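Local coordinates for cellulase (Uncultured bacterium, PDB 6XSO), which probably hydrolyses internal beta-1,4 linkages of cellulose and related plant polysaccharides such as xylan, as a broad-specificity GH5 endoglucanase, at residues A[284-287]-A[288-292]. Sequence-based numbering, arbitrary orientation.
Sequences TDTR and DLMNG
Thr284 to Arg287 and Asp288 to Gly292 are consecutive turns of one alpha-helix, joined by four i to i+4 backbone bonds of 2.8 to 3.0 Å, from the N of Asp288, Leu289, Met290 and Asn291 to the O of Thr284, Asp285, Thr286 and Arg287. On the buried side Thr286 and Met290 run side by side, pointing the same way. Met290 bends at its second torsion (chi2 -63°), and its terminal CE comes to 4.2 Å from Thr286 CG2, a loose methyl-to-methyl contact; Met290 CG lies closer, 3.2 Å from Thr286 O. On the exposed side Arg287 and Asn291 also lie alongside each other. In one of the two conformers of Asn291, the aliphatic Arg287 CG passes 4.0 Å from Asn291 ND2, and the guanidinium extends well away from the amide, their planes 59° apart. Between Asp285 and Asp288 sits a water, 2.7 Å from Asp285 O and 3.0 Å from Asp288 OD2, which can donate to either oxygen. The two carboxylates stay apart, OD1 of Asp285 being 6.1 Å from OD2 of Asp288, and each has a further partner: Asp285 forms a salt bridge with Lys277, and Asp288 OD2 accepts a hydrogen bond from Gly241 N. The whole piece belongs to helix 279-298, the crossover between parallel strands 264-270 and 304-309 on the outside of the (beta/alpha)8 TIM barrel. Thr286 and Leu289 pack against helix 325-341, through Asp334, Gln338 and Phe335, while Met290 meets Leu342 and Ile344 just before strand 345-349.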
ATOM      1  N   THR A 284       6.107 -15.091 -18.428  1.00 26.44           N
ATOM      2  CA  THR A 284       5.091 -16.075 -18.068  1.00 26.14           C
ATOM      3  C   THR A 284       4.713 -15.995 -16.590  1.00 25.93           C
ATOM      4  O   THR A 284       3.531 -16.108 -16.237  1.00 24.52           O
ATOM      5  CB  THR A 284       5.609 -17.469 -18.425  1.00 25.80           C
ATOM      6  OG1 THR A 284       5.848 -17.519 -19.835  1.00 30.07           O
ATOM      7  CG2 THR A 284       4.600 -18.521 -18.030  1.00 31.45           C
ATOM      8  N   ASP A 285       5.697 -15.812 -15.709  1.00 25.31           N
ATOM      9  CA  ASP A 285       5.399 -15.653 -14.294  1.00 23.57           C
ATOM     10  C   ASP A 285       4.536 -14.419 -14.060  1.00 20.14           C
ATOM     11  O   ASP A 285       3.604 -14.434 -13.248  1.00 22.23           O
ATOM     12  CB  ASP A 285       6.688 -15.479 -13.496  1.00 23.25           C
ATOM     13  CG  ASP A 285       7.466 -16.753 -13.321  1.00 33.90           C
ATOM     14  OD1 ASP A 285       6.909 -17.869 -13.486  1.00 35.47           O
ATOM     15  OD2 ASP A 285       8.670 -16.623 -12.998  1.00 32.76           O
ATOM     16  N   THR A 286       4.850 -13.323 -14.742  1.00 21.08           N
ATOM     17  CA  THR A 286       4.045 -12.120 -14.585  1.00 19.10           C
ATOM     18  C   THR A 286       2.633 -12.339 -15.111  1.00 21.09           C
ATOM     19  O   THR A 286       1.657 -11.897 -14.490  1.00 21.23           O
ATOM     20  CB  THR A 286       4.748 -10.956 -15.283  1.00 19.78           C
ATOM     21  OG1 THR A 286       5.960 -10.656 -14.568  1.00 21.20           O
ATOM     22  CG2 THR A 286       3.854  -9.725 -15.328  1.00 19.41           C
ATOM     23  N   ARG A 287       2.503 -13.049 -16.235  1.00 21.22           N
ATOM     24  CA  ARG A 287       1.180 -13.356 -16.770  1.00 22.58           C
ATOM     25  C   ARG A 287       0.375 -14.187 -15.773  1.00 23.04           C
ATOM     26  O   ARG A 287      -0.826 -13.962 -15.593  1.00 23.61           O
ATOM     27  CB  ARG A 287       1.304 -14.095 -18.108  1.00 25.93           C
ATOM     28  CG  ARG A 287       0.003 -14.121 -18.906  1.00 27.48           C
ATOM     29  CD  ARG A 287       0.218 -14.599 -20.360  1.00 36.21           C
ATOM     30  NE  ARG A 287       1.582 -14.348 -20.836  1.00 54.18           N
ATOM     31  CZ  ARG A 287       2.045 -13.168 -21.249  1.00 56.66           C
ATOM     32  NH1 ARG A 287       1.263 -12.094 -21.265  1.00 50.96           N
ATOM     33  NH2 ARG A 287       3.307 -13.062 -21.640  1.00 55.28           N
ATOM     34  N   ASP A 288       1.027 -15.132 -15.093  1.00 23.20           N
ATOM     35  CA  ASP A 288       0.325 -15.952 -14.107  1.00 25.35           C
ATOM     36  C   ASP A 288      -0.131 -15.106 -12.928  1.00 24.21           C
ATOM     37  O   ASP A 288      -1.267 -15.252 -12.458  1.00 24.30           O
ATOM     38  CB  ASP A 288       1.247 -17.077 -13.635  1.00 24.98           C
ATOM     39  CG  ASP A 288       0.675 -17.845 -12.448  1.00 36.81           C
ATOM     40  OD1 ASP A 288      -0.301 -18.589 -12.661  1.00 42.32           O
ATOM     41  OD2 ASP A 288       1.196 -17.705 -11.314  1.00 38.27           O
ATOM     42  N   LEU A 289       0.742 -14.222 -12.439  1.00 21.23           N
ATOM     43  CA  LEU A 289       0.367 -13.296 -11.376  1.00 20.53           C
ATOM     44  C   LEU A 289      -0.850 -12.476 -11.779  1.00 22.28           C
ATOM     45  O   LEU A 289      -1.837 -12.390 -11.035  1.00 21.53           O
ATOM     46  CB  LEU A 289       1.551 -12.375 -11.058  1.00 20.50           C
ATOM     47  CG  LEU A 289       1.267 -11.076 -10.298  1.00 24.15           C
ATOM     48  CD1 LEU A 289       0.854 -11.383  -8.873  1.00 29.46           C
ATOM     49  CD2 LEU A 289       2.462 -10.144 -10.268  1.00 28.58           C
ATOM     50  N   MET A 290      -0.802 -11.866 -12.960  1.00 21.38           N
ATOM     51  CA  MET A 290      -1.903 -11.016 -13.378  1.00 21.34           C
ATOM     52  C   MET A 290      -3.174 -11.830 -13.585  1.00 23.16           C
ATOM     53  O   MET A 290      -4.273 -11.341 -13.288  1.00 21.90           O
ATOM     54  CB  MET A 290      -1.531 -10.269 -14.659  1.00 19.15           C
ATOM     55  CG  MET A 290      -0.313  -9.363 -14.537  1.00 20.91           C
ATOM     56  SD  MET A 290      -0.545  -8.025 -13.361  1.00 21.87           S
ATOM     57  CE  MET A 290       1.126  -7.364 -13.233  1.00 20.31           C
ATOM     58  N   ASN A 291      -3.045 -13.071 -14.078  0.52 23.37           N
ATOM     59  CA  ASN A 291      -4.219 -13.909 -14.313  0.52 23.75           C
ATOM     60  C   ASN A 291      -4.994 -14.149 -13.018  0.52 24.14           C
ATOM     61  O   ASN A 291      -6.230 -14.108 -13.012  0.52 23.38           O
ATOM     62  CB  ASN A 291      -3.817 -15.248 -14.954  0.52 23.90           C
ATOM     63  CG  ASN A 291      -3.542 -15.150 -16.465  0.52 23.51           C
ATOM     64  OD1 ASN A 291      -3.935 -14.191 -17.142  0.52 30.54           O
ATOM     65  ND2 ASN A 291      -2.863 -16.167 -16.996  0.52 28.72           N
ATOM     66  N   GLY A 292      -4.289 -14.398 -11.911  1.00 22.82           N
ATOM     67  CA  GLY A 292      -4.975 -14.621 -10.646  1.00 21.66           C
ATOM     68  C   GLY A 292      -5.706 -13.387 -10.165  1.00 20.13           C
ATOM     69  O   GLY A 292      -6.838 -13.472  -9.679  1.00 22.01           O
TER
HETATM   70  O   HOH W   1       3.668 -16.019 -11.075  1.00 36.07           O
HETATM   71  O   HOH W   2       4.441 -18.223 -11.372  1.00 40.19           O